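Local coordinates for glutathione peroxidase-like protein (Trypanosoma brucei, PDB 3DWV) that probably reduces hydroperoxides with electrons supplied by tryparedoxin, as a glutathione peroxidase-type enzyme of a thioredoxin-like fold, at residues T67-T70 / L71-Y75; Y130-M133 / K134-P138; L154-R157 / D158-V162; S170-D173 / I174-L178. The protein carries 1 engineered substitution. All coordinates share one frame; numbering follows the deposited sequence. Where two conformers were deposited one is given.

Contact 1. Residues T67-T70 / L71-Y75. Unlike the reference sequence in segment 67-70: Thr70 (reference Ala).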
loop_
_atom_site.group_PDB
_atom_site.type_symbol
_atom_site.label_atom_id
_atom_site.label_comp_id
_atom_site.label_asym_id
_atom_site.label_seq_id
_atom_site.Cartn_x
_atom_site.Cartn_y
_atom_site.Cartn_z
ATOM N N THR A 67 -0.102 12.693 1.912
ATOM C CA THR A 67 -1.336 12.120 2.452
ATOM C C THR A 67 -1.033 10.984 3.417
ATOM O O THR A 67 -1.530 11.032 4.543
ATOM C CB THR A 67 -2.252 11.623 1.331
ATOM O OG1 THR A 67 -2.653 12.785 0.596
ATOM C CG2 THR A 67 -3.532 11.044 1.902
ATOM N N ALA A 68 -0.237 10.022 2.982
ATOM C CA ALA A 68 0.097 8.883 3.884
ATOM C C ALA A 68 0.739 9.401 5.164
ATOM O O ALA A 68 0.442 8.902 6.244
ATOM C CB ALA A 68 1.059 7.893 3.243
ATOM N N THR A 69 1.645 10.373 5.097
ATOM C CA THR A 69 2.381 10.776 6.303
ATOM C C THR A 69 1.470 11.537 7.255
ATOM O O THR A 69 1.480 11.344 8.487
ATOM C CB THR A 69 3.577 11.638 5.877
ATOM O OG1 THR A 69 4.495 10.818 5.087
ATOM C CG2 THR A 69 4.324 12.180 7.080
ATOM N N THR A 70 0.687 12.438 6.644
ATOM C CA THR A 70 -0.303 13.160 7.426
ATOM C C THR A 70 -1.236 12.223 8.183
ATOM O O THR A 70 -1.457 12.433 9.382
ATOM C CB THR A 70 -1.170 14.055 6.528
ATOM O OG1 THR A 70 -0.286 15.023 5.914
ATOM C CG2 THR A 70 -2.211 14.780 7.385
ATOM N N LEU A 71 -1.776 11.193 7.497
ATOM C CA LEU A 71 -2.733 10.316 8.188
ATOM C C LEU A 71 -2.027 9.491 9.245
ATOM O O LEU A 71 -2.545 9.335 10.369
ATOM C CB LEU A 71 -3.429 9.361 7.221
ATOM C CG LEU A 71 -4.389 10.004 6.217
ATOM C CD1 LEU A 71 -4.730 9.083 5.049
ATOM C CD2 LEU A 71 -5.637 10.444 6.953
ATOM N N TYR A 72 -0.876 8.947 8.918
ATOM C CA TYR A 72 -0.065 8.222 9.891
ATOM C C TYR A 72 0.159 8.998 11.175
ATOM O O TYR A 72 -0.090 8.541 12.303
ATOM C CB TYR A 72 1.287 7.896 9.225
ATOM C CG TYR A 72 2.167 7.083 10.143
ATOM C CD1 TYR A 72 1.813 5.792 10.524
ATOM C CD2 TYR A 72 3.340 7.634 10.628
ATOM C CE1 TYR A 72 2.606 5.026 11.364
ATOM C CE2 TYR A 72 4.147 6.869 11.475
ATOM C CZ TYR A 72 3.777 5.596 11.834
ATOM O OH TYR A 72 4.615 4.904 12.675
ATOM N N ASN A 73 0.647 10.245 11.052
ATOM C CA ASN A 73 0.994 11.024 12.244
ATOM C C ASN A 73 -0.250 11.484 12.982
ATOM O O ASN A 73 -0.264 11.572 14.217
ATOM C CB ASN A 73 1.868 12.228 11.853
ATOM C CG ASN A 73 3.295 11.831 11.488
ATOM O OD1 ASN A 73 3.836 10.864 12.055
ATOM N ND2 ASN A 73 3.865 12.593 10.556
ATOM N N LYS A 74 -1.320 11.781 12.254
ATOM C CA LYS A 74 -2.561 12.184 12.889
ATOM C C LYS A 74 -3.195 11.090 13.725
ATOM O O LYS A 74 -3.768 11.409 14.775
ATOM C CB LYS A 74 -3.545 12.577 11.779
ATOM C CG LYS A 74 -4.847 13.105 12.345
ATOM C CD LYS A 74 -5.213 14.430 11.715
ATOM C CE LYS A 74 -6.028 14.202 10.465
ATOM N NZ LYS A 74 -7.024 15.316 10.257
ATOM N N TYR A 75 -3.158 9.842 13.278
ATOM C CA TYR A 75 -3.997 8.785 13.822
ATOM C C TYR A 75 -3.221 7.620 14.415
ATOM O O TYR A 75 -3.866 6.742 15.031
ATOM C CB TYR A 75 -4.961 8.234 12.735
ATOM C CG TYR A 75 -5.966 9.294 12.308
ATOM C CD1 TYR A 75 -6.967 9.707 13.204
ATOM C CD2 TYR A 75 -5.939 9.876 11.038
ATOM C CE1 TYR A 75 -7.897 10.670 12.822
ATOM C CE2 TYR A 75 -6.876 10.856 10.666
ATOM C CZ TYR A 75 -7.843 11.244 11.575
ATOM O OH TYR A 75 -8.765 12.208 11.212
#

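Contact 2. Residues Y130-M133 / K134-P138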
loop_
_atom_site.group_PDB
_atom_site.type_symbol
_atom_site.label_atom_id
_atom_site.label_comp_id
_atom_site.label_asym_id
_atom_site.label_seq_id
_atom_site.Cartn_x
_atom_site.Cartn_y
_atom_site.Cartn_z
ATOM N N TYR A 130 -1.268 -8.855 -2.404
ATOM C CA TYR A 130 -1.737 -7.885 -3.400
ATOM C C TYR A 130 -2.822 -8.521 -4.270
ATOM O O TYR A 130 -3.849 -7.926 -4.626
ATOM C CB TYR A 130 -0.529 -7.293 -4.205
ATOM C CG TYR A 130 -0.205 -5.972 -3.540
ATOM C CD1 TYR A 130 0.610 -5.920 -2.419
ATOM C CD2 TYR A 130 -0.752 -4.799 -4.026
ATOM C CE1 TYR A 130 0.888 -4.724 -1.796
ATOM C CE2 TYR A 130 -0.470 -3.602 -3.381
ATOM C CZ TYR A 130 0.354 -3.554 -2.266
ATOM O OH TYR A 130 0.651 -2.366 -1.627
ATOM N N GLU A 131 -2.634 -9.782 -4.673
ATOM C CA GLU A 131 -3.678 -10.465 -5.451
ATOM C C GLU A 131 -4.967 -10.480 -4.670
ATOM O O GLU A 131 -6.040 -10.221 -5.269
ATOM C CB GLU A 131 -3.186 -11.865 -5.850
ATOM C CG GLU A 131 -2.003 -11.592 -6.832
ATOM C CD GLU A 131 -2.489 -10.984 -8.130
ATOM O OE1 GLU A 131 -2.765 -11.869 -8.997
ATOM O OE2 GLU A 131 -2.631 -9.760 -8.446
ATOM N N TYR A 132 -4.835 -10.729 -3.372
ATOM C CA TYR A 132 -6.072 -10.649 -2.563
ATOM C C TYR A 132 -6.674 -9.263 -2.467
ATOM O O TYR A 132 -7.900 -9.100 -2.632
ATOM C CB TYR A 132 -5.717 -11.201 -1.166
ATOM C CG TYR A 132 -6.805 -10.968 -0.119
ATOM C CD1 TYR A 132 -8.035 -11.634 -0.158
ATOM C CD2 TYR A 132 -6.573 -10.070 0.912
ATOM C CE1 TYR A 132 -9.002 -11.397 0.820
ATOM C CE2 TYR A 132 -7.515 -9.814 1.877
ATOM C CZ TYR A 132 -8.725 -10.483 1.816
ATOM O OH TYR A 132 -9.635 -10.192 2.811
ATOM N N MET A 133 -5.896 -8.209 -2.138
ATOM C CA MET A 133 -6.481 -6.878 -1.984
ATOM C C MET A 133 -7.029 -6.378 -3.315
ATOM O O MET A 133 -8.110 -5.771 -3.372
ATOM C CB MET A 133 -5.408 -5.898 -1.455
ATOM C CG MET A 133 -4.992 -6.207 -0.030
ATOM S SD MET A 133 -3.917 -4.935 0.687
ATOM C CE MET A 133 -2.565 -4.775 -0.471
ATOM N N LYS A 134 -6.302 -6.648 -4.422
ATOM C CA LYS A 134 -6.736 -6.167 -5.742
ATOM C C LYS A 134 -8.021 -6.807 -6.203
ATOM O O LYS A 134 -8.866 -6.176 -6.879
ATOM C CB LYS A 134 -5.632 -6.446 -6.780
ATOM C CG LYS A 134 -4.382 -5.571 -6.599
ATOM C CD LYS A 134 -3.161 -6.271 -7.206
ATOM C CE LYS A 134 -3.199 -6.299 -8.712
ATOM N NZ LYS A 134 -2.006 -7.017 -9.275
ATOM N N LYS A 135 -8.195 -8.106 -5.874
ATOM C CA LYS A 135 -9.443 -8.698 -6.370
ATOM C C LYS A 135 -10.555 -8.316 -5.401
ATOM O O LYS A 135 -11.713 -8.193 -5.853
ATOM C CB LYS A 135 -9.342 -10.192 -6.597
ATOM C CG LYS A 135 -9.191 -11.052 -5.355
ATOM C CD LYS A 135 -9.845 -12.410 -5.593
ATOM C CE LYS A 135 -9.663 -13.314 -4.381
ATOM N NZ LYS A 135 -8.211 -13.396 -4.044
ATOM N N THR A 136 -10.228 -8.104 -4.125
ATOM C CA THR A 136 -11.308 -7.654 -3.216
ATOM C C THR A 136 -11.791 -6.259 -3.599
ATOM O O THR A 136 -13.007 -6.001 -3.631
ATOM C CB THR A 136 -10.849 -7.674 -1.755
ATOM O OG1 THR A 136 -10.413 -9.004 -1.461
ATOM C CG2 THR A 136 -12.010 -7.332 -0.823
ATOM N N LYS A 137 -10.855 -5.360 -3.865
ATOM C CA LYS A 137 -11.197 -3.968 -4.235
ATOM C C LYS A 137 -10.493 -3.677 -5.558
ATOM O O LYS A 137 -9.350 -3.185 -5.602
ATOM C CB LYS A 137 -10.823 -2.948 -3.168
ATOM C CG LYS A 137 -11.386 -3.274 -1.792
ATOM C CD LYS A 137 -12.884 -3.182 -1.715
ATOM C CE LYS A 137 -13.560 -1.897 -2.051
ATOM N NZ LYS A 137 -15.042 -2.148 -1.785
ATOM N N PRO A 138 -11.186 -3.967 -6.653
ATOM C CA PRO A 138 -10.557 -3.883 -7.974
ATOM C C PRO A 138 -10.421 -2.457 -8.481
ATOM O O PRO A 138 -9.739 -2.188 -9.482
ATOM C CB PRO A 138 -11.538 -4.662 -8.858
ATOM C CG PRO A 138 -12.855 -4.572 -8.173
ATOM C CD PRO A 138 -12.575 -4.420 -6.711
#

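Contact 3. Residues L154-R157 / D158-V162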
loop_
_atom_site.group_PDB
_atom_site.type_symbol
_atom_site.label_atom_id
_atom_site.label_comp_id
_atom_site.label_asym_id
_atom_site.label_seq_id
_atom_site.Cartn_x
_atom_site.Cartn_y
_atom_site.Cartn_z
ATOM N N LEU A 154 -7.500 0.710 2.171
ATOM C CA LEU A 154 -7.943 0.842 3.557
ATOM C C LEU A 154 -8.471 -0.502 4.079
ATOM O O LEU A 154 -9.320 -1.132 3.436
ATOM C CB LEU A 154 -9.024 1.890 3.668
ATOM C CG LEU A 154 -9.489 2.272 5.060
ATOM C CD1 LEU A 154 -8.423 2.876 5.960
ATOM C CD2 LEU A 154 -10.622 3.300 4.909
ATOM N N ILE A 155 -7.917 -0.914 5.205
ATOM C CA ILE A 155 -8.184 -2.207 5.818
ATOM C C ILE A 155 -8.978 -1.997 7.119
ATOM O O ILE A 155 -8.597 -1.106 7.927
ATOM C CB ILE A 155 -6.845 -2.878 6.146
ATOM C CG1 ILE A 155 -5.848 -2.862 4.966
ATOM C CG2 ILE A 155 -7.111 -4.270 6.702
ATOM C CD1 ILE A 155 -6.362 -3.472 3.676
ATOM N N ASP A 156 -10.037 -2.749 7.364
ATOM C CA ASP A 156 -10.821 -2.537 8.602
ATOM C C ASP A 156 -10.201 -3.241 9.802
ATOM O O ASP A 156 -9.120 -3.827 9.704
ATOM C CB ASP A 156 -12.287 -2.871 8.339
ATOM C CG ASP A 156 -12.619 -4.335 8.204
ATOM O OD1 ASP A 156 -11.750 -5.176 8.508
ATOM O OD2 ASP A 156 -13.753 -4.732 7.789
ATOM N N ARG A 157 -10.871 -3.178 10.958
ATOM C CA ARG A 157 -10.501 -3.769 12.220
ATOM C C ARG A 157 -10.297 -5.284 12.152
ATOM O O ARG A 157 -9.523 -5.792 12.986
ATOM C CB ARG A 157 -11.530 -3.508 13.342
ATOM C CG ARG A 157 -12.169 -2.133 13.382
ATOM C CD ARG A 157 -13.006 -1.836 14.625
ATOM N NE ARG A 157 -14.128 -0.925 14.470
ATOM C CZ ARG A 157 -14.542 0.127 15.154
ATOM N NH1 ARG A 157 -13.904 0.571 16.234
ATOM N NH2 ARG A 157 -15.641 0.810 14.791
ATOM N N ASP A 158 -10.942 -5.973 11.216
ATOM C CA ASP A 158 -10.870 -7.399 10.963
ATOM C C ASP A 158 -9.837 -7.807 9.901
ATOM O O ASP A 158 -9.749 -8.997 9.544
ATOM C CB ASP A 158 -12.218 -7.958 10.480
ATOM C CG ASP A 158 -13.328 -7.758 11.479
ATOM O OD1 ASP A 158 -13.067 -8.010 12.673
ATOM O OD2 ASP A 158 -14.437 -7.346 11.073
ATOM N N GLY A 159 -9.073 -6.873 9.366
ATOM C CA GLY A 159 -8.105 -7.115 8.314
ATOM C C GLY A 159 -8.685 -7.233 6.928
ATOM O O GLY A 159 -8.054 -7.718 5.986
ATOM N N VAL A 160 -9.931 -6.819 6.721
ATOM C CA VAL A 160 -10.561 -6.850 5.403
ATOM C C VAL A 160 -10.404 -5.550 4.613
ATOM O O VAL A 160 -10.664 -4.470 5.172
ATOM C CB VAL A 160 -12.070 -7.122 5.584
ATOM C CG1 VAL A 160 -12.716 -7.453 4.258
ATOM C CG2 VAL A 160 -12.287 -8.231 6.608
ATOM N N PRO A 161 -9.967 -5.598 3.359
ATOM C CA PRO A 161 -9.849 -4.426 2.476
ATOM C C PRO A 161 -11.232 -3.847 2.156
ATOM O O PRO A 161 -12.029 -4.624 1.626
ATOM C CB PRO A 161 -9.233 -4.977 1.193
ATOM C CG PRO A 161 -8.660 -6.308 1.580
ATOM C CD PRO A 161 -9.521 -6.844 2.686
ATOM N N VAL A 162 -11.458 -2.575 2.481
ATOM C CA VAL A 162 -12.786 -1.980 2.320
ATOM C C VAL A 162 -12.792 -0.810 1.355
ATOM O O VAL A 162 -13.869 -0.416 0.889
ATOM C CB VAL A 162 -13.330 -1.564 3.696
ATOM C CG1 VAL A 162 -13.654 -2.848 4.468
ATOM C CG2 VAL A 162 -12.384 -0.688 4.494
#

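Contact 4. Residues S170-D173 / I174-L178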
loop_
_atom_site.group_PDB
_atom_site.type_symbol
_atom_site.label_atom_id
_atom_site.label_comp_id
_atom_site.label_asym_id
_atom_site.label_seq_id
_atom_site.Cartn_x
_atom_site.Cartn_y
_atom_site.Cartn_z
ATOM N N SER A 170 -7.599 12.751 -1.368
ATOM C CA SER A 170 -7.272 13.749 -0.363
ATOM C C SER A 170 -7.334 13.134 1.027
ATOM O O SER A 170 -7.939 12.077 1.187
ATOM C CB SER A 170 -8.243 14.930 -0.439
ATOM O OG SER A 170 -9.568 14.462 -0.508
ATOM N N VAL A 171 -6.723 13.839 1.978
ATOM C CA VAL A 171 -6.872 13.399 3.391
ATOM C C VAL A 171 -8.340 13.328 3.784
ATOM O O VAL A 171 -8.855 12.407 4.471
ATOM C CB VAL A 171 -6.019 14.371 4.208
ATOM C CG1 VAL A 171 -6.333 14.362 5.703
ATOM C CG2 VAL A 171 -4.513 14.089 4.007
ATOM N N LYS A 172 -9.135 14.323 3.350
ATOM C CA LYS A 172 -10.567 14.340 3.694
ATOM C C LYS A 172 -11.367 13.185 3.115
ATOM O O LYS A 172 -12.290 12.603 3.711
ATOM C CB LYS A 172 -11.158 15.681 3.240
ATOM C CG LYS A 172 -12.549 15.946 3.750
ATOM C CD LYS A 172 -12.641 15.918 5.270
ATOM C CE LYS A 172 -13.462 17.060 5.839
ATOM N NZ LYS A 172 -14.155 16.672 7.097
ATOM N N ASP A 173 -11.040 12.764 1.894
ATOM C CA ASP A 173 -11.701 11.624 1.263
ATOM C C ASP A 173 -11.390 10.340 2.025
ATOM O O ASP A 173 -12.205 9.458 2.170
ATOM C CB ASP A 173 -11.238 11.458 -0.184
ATOM C CG ASP A 173 -11.929 12.443 -1.118
ATOM O OD1 ASP A 173 -12.947 13.063 -0.732
ATOM O OD2 ASP A 173 -11.429 12.583 -2.262
ATOM N N ILE A 174 -10.177 10.242 2.515
ATOM C CA ILE A 174 -9.794 8.985 3.176
ATOM C C ILE A 174 -10.376 9.016 4.577
ATOM O O ILE A 174 -10.921 8.025 5.050
ATOM C CB ILE A 174 -8.266 8.797 3.099
ATOM C CG1 ILE A 174 -7.737 8.602 1.680
ATOM C CG2 ILE A 174 -7.829 7.619 3.945
ATOM C CD1 ILE A 174 -6.289 8.189 1.509
ATOM N N GLU A 175 -10.301 10.154 5.250
ATOM C CA GLU A 175 -10.951 10.337 6.544
ATOM C C GLU A 175 -12.437 9.986 6.547
ATOM O O GLU A 175 -12.910 9.384 7.532
ATOM C CB GLU A 175 -10.739 11.801 6.997
ATOM C CG GLU A 175 -9.354 12.005 7.591
ATOM C CD GLU A 175 -9.176 13.412 8.128
ATOM O OE1 GLU A 175 -9.860 14.362 7.654
ATOM O OE2 GLU A 175 -8.344 13.592 9.037
ATOM N N GLU A 176 -13.205 10.322 5.506
ATOM C CA GLU A 176 -14.622 9.942 5.441
ATOM C C GLU A 176 -14.833 8.453 5.746
ATOM O O GLU A 176 -15.761 8.068 6.459
ATOM C CB GLU A 176 -15.219 10.242 4.070
ATOM C CG GLU A 176 -14.935 11.589 3.462
ATOM C CD GLU A 176 -15.284 12.758 4.359
ATOM O OE1 GLU A 176 -14.421 13.201 5.155
ATOM O OE2 GLU A 176 -16.424 13.262 4.278
ATOM N N LYS A 177 -13.945 7.611 5.213
ATOM C CA LYS A 177 -13.977 6.170 5.419
ATOM C C LYS A 177 -13.272 5.737 6.711
ATOM O O LYS A 177 -13.728 4.833 7.447
ATOM C CB LYS A 177 -13.292 5.422 4.275
ATOM C CG LYS A 177 -13.753 5.736 2.866
ATOM C CD LYS A 177 -15.260 5.889 2.790
ATOM C CE LYS A 177 -15.681 6.123 1.332
ATOM N NZ LYS A 177 -17.053 6.668 1.278
ATOM N N LEU A 178 -12.119 6.330 7.014
ATOM C CA LEU A 178 -11.303 5.889 8.148
ATOM C C LEU A 178 -11.869 6.259 9.516
ATOM O O LEU A 178 -11.783 5.465 10.466
ATOM C CB LEU A 178 -9.919 6.490 7.991
ATOM C CG LEU A 178 -8.918 6.339 9.132
ATOM C CD1 LEU A 178 -8.617 4.882 9.429
ATOM C CD2 LEU A 178 -7.622 7.074 8.781
#

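Contact 1. Residues T67-T70 / L71-Y75
Helix 64-75 is the crossover helix of a beta-alpha-beta unit in the thioredoxin-like fold, linking strands 49-54 and 81-86, and Thr67 to Tyr75 form its last two turns. Leu71 N donates to Thr67 O at 3.0 Å, and three further i to i+4 bonds follow: Tyr72 N to Ala68 O, Asn73 N to Thr69 O, and Lys74 N to Thr70 O, the last of these 2.9 Å long. On the inner face Thr67 and Leu71 lie side by side and point the same way, with Thr67 CG2 3.9 Å from Leu71 CD1. Thr67 puts this methyl anti to its own nitrogen (chi1 -65° for OG1), while OG1 turns back along the helix to bond Gly63 O. The pair packs on Val171 and Ile174 of helix 171-181 and on Tyr52 and Leu50 of strand 49-54. Ala68 and Tyr72 look another way, Ala68 onto Phe113 and Tyr52, Tyr72 onto Thr81 and Val82. Thr69 and Thr70, the latter differing from the reference sequence, send their hydroxyls back to the carbonyls of Tyr65 and Glu66 and so leave their methyls to the flank. Asn73 lies alongside Thr69; its amide is held from outside, ND2 by Glu112 OE2 and OD1 by Lys76 NZ. Lys74 bends across its neighbour on the way to a salt bridge with Glu175, its CG standing 3.4 Å above the centre of the Tyr75 ring. Beside the Asn73 amide, Thr69 CG2 comes within 3.5 Å of ND2.

Contact 2. Residues Y130-M133 / K134-P138
Lys134 starts the second half of this stretch of helix 128-136 by donating its backbone N to Tyr130 O at 2.8 Å, and its aliphatic chain then folds back over the same carbonyl, CD 3.1 Å from Tyr130 O. A bend at chi3 (71°) turns the end of the chain toward Glu131, whose OE2 meets NZ at 2.9 Å in a salt bridge, nearly along the C-O axis of the carboxylate. Lys135 follows with a longer backbone bond, N to Glu131 O at 3.1 Å, and brings NZ to the edge of the Tyr132 ring. Thr136 grips Tyr132 O twice: its N at 2.9 Å and its OG1 at 2.8 Å arrive from opposite faces of the carbonyl plane. The same OG1 lies over one face of the Tyr132 ring, toward its rim, 3.6 Å from CE1. Lys137 is the first residue to leave helical geometry, yet its N still bonds Met133 O at 2.8 Å, so the hydrogen bonding runs one residue past the helix. On the inner side Tyr130 and Met133 pack on strands 49-54 and 152-155, with Met133 CE over the centre of the Tyr130 ring. The buried Lys134 ammonium also donates to Val121 O and Asn122 OD1; three oxygens round one nitrogen would favour its charged form and pin the helix to the preceding loop.

Contact 3. Residues L154-R157 / D158-V162
Asp156 and its partners across the turn carry most of the polar contacts. Its backbone N donates to Val160 O at 2.9 Å, and its O accepts from Gly159 N at 3.1 Å, a donor well above the carbonyl plane. The carboxylate is used as well: OD1 accepts from Asp158 N at 2.9 Å, which makes an Asx turn, and from Val160 N at 3.0 Å. The two donors reach OD1 from opposite faces of the carboxylate plane. With chi1 at 73°, CG sits between the backbone N and the carbonyl carbon, and this swings the carboxylate back over the loop. Further along, Val162 N bonds Leu154 O at 2.8 Å and almost straight (176°).

These bonds define a beta hairpin between strands 152-155 and 161-165 at the edge of the sheet, closed by a type I turn from Asp156 to Gly159 with a G1 beta bulge. Gly159 takes the positive phi (79°) that the bulge requires.

Among charges, Asp156 OD2 and Asp158 OD2 stand 4.3 Å apart, a like pair that the backbone N-H groups round OD1 may partly offset. The apolar contacts divide between the two faces of the hairpin. Leu154 crosses Val162 on the side facing helix 171-181, while Ile155 and Pro161, an antiparallel non-hydrogen-bonded pair, meet Met133 of helix 128-136. Ile155 CD1 touches the Pro161 ring, and its CG2 presses unusually tightly on Gly159 CA at 3.4 Å.

Contact 4. Residues S170-D173 / I174-L178
Val171 and Glu175, one turn apart near the start of helix 171-181, lie at a slant to each other, with Val171 CG1 3.9 Å from Glu175 CD. Glu175 runs out extended beyond CG (chi2 -176°), so its methylenes pass close to Val171 O and the carboxylate comes to rest against Val171 CG1. Its backbone N donates to that carbonyl at 2.8 Å, the straightest bond of the turn. Lys172 stands about at a right angle to Glu175 and slantwise to Glu176. Its NZ lies 4.0 Å from Glu176 OE1, a long and doubtful salt bridge that rests on one of two conformers of Glu176; in that conformer CG and CD of Lys172 lie nearer to Glu176 OE1 than NZ does. Ile174 turns the other way, into the protein, where it packs on Thr67 and Leu71 of helix 64-75 and on Phe165; its N donates to Ser170 O at 3.2 Å and only weakly to Val171 O. Ser170 is the N-cap: its OG swings over the first turn to accept from Asp173 N at 3.3 Å, satisfying an amide that has no helical carbonyl before it. Glu175 is buried, and its OE2 receives both Lys74 NZ and Tyr75 OH from helix 64-75, an environment that would favour the ionised carboxylate and hold the two helices together.

The four contacts follow one another in series from the N terminus, without nesting or crossing. Contacts 1, 2 and 4 each join successive turns of a single helix; contact 3 alone closes a loop, the tight turn between strands 152-155 and 161-165. Contact 1 and contact 2 lie on opposite sides of the chain's centre, their own centres about 23 Å apart. The hairpin of contact 3 lies against both helical layers: Pro161 and Val162 meet Tyr132, Thr136 and Lys137 of contact 2, while Leu154 touches Lys177 and Leu178 of contact 4. Contact 4 in turn packs beside contact 1, completing an alpha-beta-alpha arrangement.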